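Side-chain contacts in uncharacterized protein VP1736 (Vibrio parahaemolyticus, PDB 3LXQ), which is of unknown function but carries a sulfatase-family domain of the alkaline phosphatase clan, built round a mixed beta sheet flanked by helices: residues Gln99-Leu104 / Pro108-Leu113; Glu258-Gln263 / Ser278-Gly283. All coordinates share one frame; numbering follows the deposited sequence.

From the N terminus, strand 87-93 runs into the loop that holds contact 1. There 99-104 meets 108-113 and closes a short loop of three residues just ahead of helix 111-118. The chain passes on through the sheet and reaches contact 2 after strand 241-246. Helix 271-289 comes back alongside 258-263 through its residues 278-283 and closes a longer loop of 14 residues. The two loops follow in series and neither nests in the other. The centres of contact 1 and contact 2 lie about 12 Å apart. D279 joins them: its carboxylate takes probable hydrogen bonds from the backbone N of N112 and of L113, tying helix 271-289 to the start of helix 111-118.

Contact 1: residues Gln99-Leu104 / Pro108-Leu113; sequences QFVGSL and PLTPNL
F100, V101 and G102 pack against L109 and T110 in a buried loop contact at the N-terminal end of helix 111-118, in the sulfatase-family alpha/beta domain. The loop follows strand 87-93 and turns back on itself just before that helix. T110 sits at the N-cap position of the helix, but its hydroxyl makes no capping bond. Its OG1 lies between the backbone N and the carbonyl carbon (chi1 53°) and faces the 99-104 segment. The main polar partner of this hydroxyl is D114 OD1, which also accepts from S103 N, so one carboxylate of helix 111-118 holds both sides of the turn. G102 N donates an additional hydrogen bond to T110 OG1 at 3.2 Å, bent to 142° at the hydrogen. The methyl CG2 of T110 comes to 3.4 Å from F100 O. V101 crosses T110 at a slant, with CG1 at 3.3 Å from T110 OG1. The same V101 CG1 reaches L113 CD2 more loosely, at 4.4 Å. The F100 and L109 side chains run alongside each other and point the same way. N272 of helix 271-289 touches both. Q99 CG lies over the centre of one face of the F100 ring, 3.6 Å above its plane. L109 CD2 approaches the ring obliquely and meets F100 CD1 at 3.6 Å.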
ATOM      1  N   GLN A  99       6.815   4.825 -13.159  1.00 52.93           N
ATOM      2  CA  GLN A  99       7.179   5.662 -14.305  1.00 53.35           C
ATOM      3  C   GLN A  99       8.011   6.889 -13.899  1.00 53.17           C
ATOM      4  O   GLN A  99       8.753   7.443 -14.719  1.00 54.94           O
ATOM      5  CB  GLN A  99       5.935   6.073 -15.112  1.00 53.43           C
ATOM      6  CG  GLN A  99       4.988   7.057 -14.404  1.00 53.96           C
ATOM      7  CD  GLN A  99       3.776   7.467 -15.247  1.00 55.30           C
ATOM      8  OE1 GLN A  99       3.873   7.661 -16.455  1.00 56.95           O
ATOM      9  NE2 GLN A  99       2.630   7.609 -14.596  1.00 55.80           N
ATOM     10  N   PHE A 100       7.889   7.296 -12.638  1.00 51.97           N
ATOM     11  CA  PHE A 100       8.618   8.449 -12.113  1.00 52.24           C
ATOM     12  C   PHE A 100       9.849   8.051 -11.301  1.00 52.24           C
ATOM     13  O   PHE A 100      10.481   8.910 -10.681  1.00 52.82           O
ATOM     14  CB  PHE A 100       7.715   9.325 -11.233  1.00 51.75           C
ATOM     15  CG  PHE A 100       6.415   9.726 -11.880  1.00 51.78           C
ATOM     16  CD1 PHE A 100       6.395  10.600 -12.969  1.00 52.16           C
ATOM     17  CD2 PHE A 100       5.200   9.247 -11.378  1.00 50.53           C
ATOM     18  CE1 PHE A 100       5.183  10.980 -13.568  1.00 52.46           C
ATOM     19  CE2 PHE A 100       3.977   9.620 -11.969  1.00 51.05           C
ATOM     20  CZ  PHE A 100       3.974  10.491 -13.070  1.00 52.20           C
ATOM     21  N   VAL A 101      10.185   6.758 -11.293  1.00 51.72           N
ATOM     22  CA  VAL A 101      11.313   6.264 -10.491  1.00 52.09           C
ATOM     23  C   VAL A 101      12.511   5.813 -11.341  1.00 53.23           C
ATOM     24  O   VAL A 101      12.436   4.837 -12.090  1.00 53.28           O
ATOM     25  CB  VAL A 101      10.895   5.136  -9.504  1.00 51.29           C
ATOM     26  CG1 VAL A 101      12.057   4.779  -8.588  1.00 52.31           C
ATOM     27  CG2 VAL A 101       9.696   5.555  -8.671  1.00 50.35           C
ATOM     28  N   GLY A 102      13.621   6.535 -11.201  1.00 54.75           N
ATOM     29  CA  GLY A 102      14.857   6.224 -11.920  1.00 56.48           C
ATOM     30  C   GLY A 102      15.328   4.790 -11.727  1.00 56.68           C
ATOM     31  O   GLY A 102      15.577   4.081 -12.706  1.00 57.43           O
ATOM     32  N   SER A 103      15.431   4.356 -10.470  1.00 56.04           N
ATOM     33  CA  SER A 103      15.907   3.004 -10.158  1.00 56.87           C
ATOM     34  C   SER A 103      14.974   1.904 -10.679  1.00 55.99           C
ATOM     35  O   SER A 103      15.376   0.747 -10.757  1.00 57.10           O
ATOM     36  CB  SER A 103      16.169   2.832  -8.654  1.00 56.70           C
ATOM     37  OG  SER A 103      14.971   2.945  -7.903  1.00 55.87           O
ATOM     38  N   LEU A 104      13.747   2.270 -11.049  1.00 54.75           N
ATOM     39  CA  LEU A 104      12.796   1.317 -11.623  1.00 54.50           C
ATOM     40  C   LEU A 104      12.633   1.496 -13.132  1.00 55.16           C
ATOM     41  O   LEU A 104      11.689   0.982 -13.730  1.00 54.56           O
ATOM     42  CB  LEU A 104      11.439   1.392 -10.908  1.00 53.07           C
ATOM     43  CG  LEU A 104      11.237   0.651  -9.578  1.00 53.21           C
ATOM     44  CD1 LEU A 104      12.283   1.006  -8.507  1.00 54.59           C
ATOM     45  CD2 LEU A 104       9.856   0.923  -9.050  1.00 50.80           C
ATOM     46  N   PRO A 108      14.299  10.141 -14.656  1.00 64.87           N
ATOM     47  CA  PRO A 108      15.261  10.373 -13.566  1.00 65.41           C
ATOM     48  C   PRO A 108      14.742  11.404 -12.567  1.00 64.81           C
ATOM     49  O   PRO A 108      15.271  12.508 -12.470  1.00 67.30           O
ATOM     50  CB  PRO A 108      16.519  10.867 -14.290  1.00 68.52           C
ATOM     51  CG  PRO A 108      16.026  11.457 -15.568  1.00 70.18           C
ATOM     52  CD  PRO A 108      14.756  10.725 -15.935  1.00 67.37           C
ATOM     53  N   LEU A 109      13.710  11.018 -11.826  1.00 62.01           N
ATOM     54  CA  LEU A 109      12.982  11.934 -10.954  1.00 61.31           C
ATOM     55  C   LEU A 109      13.170  11.663  -9.468  1.00 60.06           C
ATOM     56  O   LEU A 109      12.717  12.452  -8.637  1.00 59.91           O
ATOM     57  CB  LEU A 109      11.491  11.890 -11.290  1.00 59.56           C
ATOM     58  CG  LEU A 109      10.765  13.049 -11.971  1.00 61.19           C
ATOM     59  CD1 LEU A 109      11.608  13.821 -12.999  1.00 63.62           C
ATOM     60  CD2 LEU A 109       9.463  12.541 -12.597  1.00 59.12           C
ATOM     61  N   THR A 110      13.823  10.553  -9.131  1.00 59.38           N
ATOM     62  CA  THR A 110      13.925  10.135  -7.730  1.00 58.15           C
ATOM     63  C   THR A 110      15.342   9.776  -7.258  1.00 59.36           C
ATOM     64  O   THR A 110      15.529   8.690  -6.707  1.00 59.04           O
ATOM     65  CB  THR A 110      13.004   8.919  -7.428  1.00 56.25           C
ATOM     66  OG1 THR A 110      13.276   7.880  -8.373  1.00 55.87           O
ATOM     67  CG2 THR A 110      11.515   9.309  -7.474  1.00 54.36           C
ATOM     68  N   PRO A 111      16.329  10.690  -7.422  1.00 61.32           N
ATOM     69  CA  PRO A 111      17.703  10.322  -7.045  1.00 62.60           C
ATOM     70  C   PRO A 111      17.911   9.972  -5.563  1.00 61.67           C
ATOM     71  O   PRO A 111      18.717   9.090  -5.268  1.00 62.44           O
ATOM     72  CB  PRO A 111      18.532  11.550  -7.440  1.00 65.58           C
ATOM     73  CG  PRO A 111      17.568  12.669  -7.528  1.00 65.77           C
ATOM     74  CD  PRO A 111      16.261  12.067  -7.947  1.00 62.78           C
ATOM     75  N   ASN A 112      17.214  10.648  -4.649  1.00 60.16           N
ATOM     76  CA  ASN A 112      17.296  10.290  -3.230  1.00 59.29           C
ATOM     77  C   ASN A 112      16.744   8.898  -2.961  1.00 57.32           C
ATOM     78  O   ASN A 112      17.373   8.116  -2.256  1.00 57.90           O
ATOM     79  CB  ASN A 112      16.584  11.309  -2.339  1.00 59.09           C
ATOM     80  CG  ASN A 112      17.307  12.650  -2.280  1.00 61.76           C
ATOM     81  OD1 ASN A 112      18.494  12.725  -1.949  1.00 63.02           O
ATOM     82  ND2 ASN A 112      16.588  13.719  -2.601  1.00 60.91           N
ATOM     83  N   LEU A 113      15.572   8.588  -3.523  1.00 55.07           N
ATOM     84  CA  LEU A 113      14.966   7.260  -3.344  1.00 53.34           C
ATOM     85  C   LEU A 113      15.812   6.166  -3.989  1.00 54.11           C
ATOM     86  O   LEU A 113      16.020   5.122  -3.384  1.00 54.15           O
ATOM     87  CB  LEU A 113      13.522   7.205  -3.864  1.00 51.45           C
ATOM     88  CG  LEU A 113      12.735   5.896  -3.662  1.00 49.85           C
ATOM     89  CD1 LEU A 113      12.518   5.595  -2.177  1.00 50.02           C
ATOM     90  CD2 LEU A 113      11.405   5.917  -4.416  1.00 48.66           C
TER

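Contact 2: residues Glu258-Gln263 / Ser278-Gly283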
ATOM      1  N   GLU A 258      10.654  26.933  -4.255  1.00 64.58           N
ATOM      2  CA  GLU A 258      11.647  27.155  -5.317  1.00 64.94           C
ATOM      3  C   GLU A 258      13.078  26.878  -4.820  1.00 65.70           C
ATOM      4  O   GLU A 258      13.326  26.810  -3.610  1.00 66.07           O
ATOM      5  CB  GLU A 258      11.546  28.592  -5.858  1.00 67.94           C
ATOM      6  CG  GLU A 258      10.176  28.983  -6.437  1.00 68.46           C
ATOM      7  CD  GLU A 258      10.088  28.892  -7.969  1.00 68.83           C
ATOM      8  OE1 GLU A 258      11.067  28.465  -8.628  1.00 69.31           O
ATOM      9  OE2 GLU A 258       9.022  29.256  -8.517  1.00 68.58           O
ATOM     10  N   GLY A 259      14.003  26.712  -5.766  1.00 66.17           N
ATOM     11  CA  GLY A 259      15.426  26.494  -5.474  1.00 68.25           C
ATOM     12  C   GLY A 259      15.774  25.302  -4.591  1.00 66.78           C
ATOM     13  O   GLY A 259      16.723  25.362  -3.807  1.00 68.96           O
ATOM     14  N   LYS A 260      15.013  24.219  -4.710  1.00 63.54           N
ATOM     15  CA  LYS A 260      15.264  23.019  -3.900  1.00 62.74           C
ATOM     16  C   LYS A 260      15.701  21.818  -4.734  1.00 61.56           C
ATOM     17  O   LYS A 260      16.302  20.887  -4.209  1.00 61.76           O
ATOM     18  CB  LYS A 260      14.069  22.681  -3.001  1.00 61.29           C
ATOM     19  CG  LYS A 260      13.650  23.843  -2.116  1.00 63.17           C
ATOM     20  CD  LYS A 260      13.630  23.491  -0.643  1.00 65.04           C
ATOM     21  CE  LYS A 260      13.588  24.766   0.204  1.00 69.10           C
ATOM     22  NZ  LYS A 260      13.846  24.537   1.658  1.00 71.34           N
ATOM     23  N   ILE A 261      15.394  21.850  -6.028  1.00 60.75           N
ATOM     24  CA  ILE A 261      15.923  20.877  -6.982  1.00 61.04           C
ATOM     25  C   ILE A 261      16.311  21.551  -8.284  1.00 62.78           C
ATOM     26  O   ILE A 261      15.781  22.617  -8.626  1.00 63.16           O
ATOM     27  CB  ILE A 261      14.898  19.761  -7.337  1.00 58.47           C
ATOM     28  CG1 ILE A 261      13.675  20.330  -8.081  1.00 57.36           C
ATOM     29  CG2 ILE A 261      14.524  18.938  -6.102  1.00 57.82           C
ATOM     30  CD1 ILE A 261      12.452  20.614  -7.221  1.00 56.51           C
ATOM     31  N   GLU A 262      17.229  20.932  -9.017  1.00 64.52           N
ATOM     32  CA  GLU A 262      17.381  21.259 -10.423  1.00 66.31           C
ATOM     33  C   GLU A 262      16.112  20.687 -11.042  1.00 63.09           C
ATOM     34  O   GLU A 262      15.942  19.477 -11.102  1.00 62.21           O
ATOM     35  CB  GLU A 262      18.644  20.624 -11.018  1.00 69.60           C
ATOM     36  N   GLN A 263      15.195  21.564 -11.433  1.00 62.29           N
ATOM     37  CA  GLN A 263      13.889  21.151 -11.952  1.00 59.62           C
ATOM     38  C   GLN A 263      14.061  20.322 -13.222  1.00 60.31           C
ATOM     39  O   GLN A 263      14.987  20.555 -13.993  1.00 62.99           O
ATOM     40  CB  GLN A 263      13.002  22.377 -12.210  1.00 59.70           C
ATOM     41  CG  GLN A 263      12.955  23.343 -11.023  1.00 59.78           C
ATOM     42  CD  GLN A 263      12.064  24.561 -11.232  1.00 60.36           C
ATOM     43  OE1 GLN A 263      11.718  24.934 -12.364  1.00 60.07           O
ATOM     44  NE2 GLN A 263      11.693  25.194 -10.124  1.00 59.49           N
ATOM     45  N   SER A 278       9.181  16.052  -4.028  1.00 49.79           N
ATOM     46  CA  SER A 278       8.845  15.042  -3.019  1.00 49.28           C
ATOM     47  C   SER A 278      10.010  14.098  -2.718  1.00 48.66           C
ATOM     48  O   SER A 278      10.216  13.721  -1.564  1.00 48.20           O
ATOM     49  CB  SER A 278       7.619  14.238  -3.433  1.00 48.86           C
ATOM     50  OG  SER A 278       7.251  13.335  -2.401  1.00 49.76           O
ATOM     51  N   ASP A 279      10.763  13.730  -3.754  1.00 49.09           N
ATOM     52  CA  ASP A 279      12.005  12.967  -3.585  1.00 49.45           C
ATOM     53  C   ASP A 279      13.036  13.702  -2.725  1.00 50.69           C
ATOM     54  O   ASP A 279      13.620  13.108  -1.804  1.00 50.91           O
ATOM     55  CB  ASP A 279      12.655  12.639  -4.928  1.00 50.30           C
ATOM     56  CG  ASP A 279      13.941  11.841  -4.764  1.00 51.21           C
ATOM     57  OD1 ASP A 279      13.840  10.625  -4.475  1.00 51.88           O
ATOM     58  OD2 ASP A 279      15.042  12.418  -4.908  1.00 50.36           O
ATOM     59  N   TYR A 280      13.282  14.975  -3.049  1.00 51.23           N
ATOM     60  CA  TYR A 280      14.178  15.800  -2.249  1.00 52.56           C
ATOM     61  C   TYR A 280      13.672  15.842  -0.814  1.00 51.76           C
ATOM     62  O   TYR A 280      14.453  15.769   0.125  1.00 52.30           O
ATOM     63  CB  TYR A 280      14.292  17.228  -2.818  1.00 54.15           C
ATOM     64  CG  TYR A 280      14.555  18.275  -1.756  1.00 56.52           C
ATOM     65  CD1 TYR A 280      15.862  18.635  -1.402  1.00 59.61           C
ATOM     66  CD2 TYR A 280      13.496  18.889  -1.082  1.00 57.62           C
ATOM     67  CE1 TYR A 280      16.100  19.590  -0.409  1.00 61.61           C
ATOM     68  CE2 TYR A 280      13.724  19.836  -0.093  1.00 59.91           C
ATOM     69  CZ  TYR A 280      15.020  20.181   0.238  1.00 61.73           C
ATOM     70  OH  TYR A 280      15.222  21.123   1.218  1.00 65.42           O
ATOM     71  N   ALA A 281      12.359  15.969  -0.663  1.00 50.92           N
ATOM     72  CA  ALA A 281      11.736  16.074   0.643  1.00 50.94           C
ATOM     73  C   ALA A 281      11.908  14.787   1.446  1.00 50.38           C
ATOM     74  O   ALA A 281      12.132  14.846   2.659  1.00 51.11           O
ATOM     75  CB  ALA A 281      10.262  16.438   0.499  1.00 51.04           C
ATOM     76  N   LEU A 282      11.822  13.634   0.768  1.00 48.93           N
ATOM     77  CA  LEU A 282      12.022  12.327   1.404  1.00 48.38           C
ATOM     78  C   LEU A 282      13.463  12.163   1.873  1.00 49.30           C
ATOM     79  O   LEU A 282      13.705  11.665   2.979  1.00 48.87           O
ATOM     80  CB  LEU A 282      11.632  11.178   0.462  1.00 47.73           C
ATOM     81  CG  LEU A 282      11.800   9.733   0.951  1.00 46.87           C
ATOM     82  CD1 LEU A 282      10.963   9.448   2.194  1.00 45.04           C
ATOM     83  CD2 LEU A 282      11.465   8.747  -0.155  1.00 46.34           C
ATOM     84  N   GLY A 283      14.398  12.599   1.021  1.00 50.56           N
ATOM     85  CA  GLY A 283      15.840  12.562   1.309  1.00 51.78           C
ATOM     86  C   GLY A 283      16.183  13.330   2.569  1.00 52.57           C
ATOM     87  O   GLY A 283      16.992  12.867   3.382  1.00 53.24           O
TER
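K260 lies over one face of the Y280 ring in a surface contact of the sulfatase-family alpha/beta domain. It joins the loop after strand 241-246 to helix 271-289. The two side chains cross at a slant, and a CH-pi contact anchors them. K260 CB stands 4.2 Å from the centroid of the Y280 ring, 14° off the ring normal. The lysine chain bends at chi2 (-124°), and its outer part runs toward the phenol end of the ring. K260 CD reaches Y280 OH at 3.4 Å and Y280 CZ at 3.7 Å. These are contacts of the aliphatic chain, and no hydrogen bond joins the two segments. The polar ends turn to a common partner, E221 of helix 220-234: Y280 OH hydrogen-bonds to E221 OE1, while K260 NZ makes a long, weak ion pair with the same oxygen. The backbone of K260 takes part too, with its O at 3.6 Å from Y280 CD1. I261 meets the tyrosine nearer the helix backbone. Its CG2 is anti to its own carbonyl carbon, which places this methyl beside the backbone N and against Y280 CB. The methyl approaches the ring obliquely. The I261 side chain also touches K276 and Y277 of the same helix. At the base of the tyrosine, I261 CG2 packs on Y280 CB at 3.7 Å.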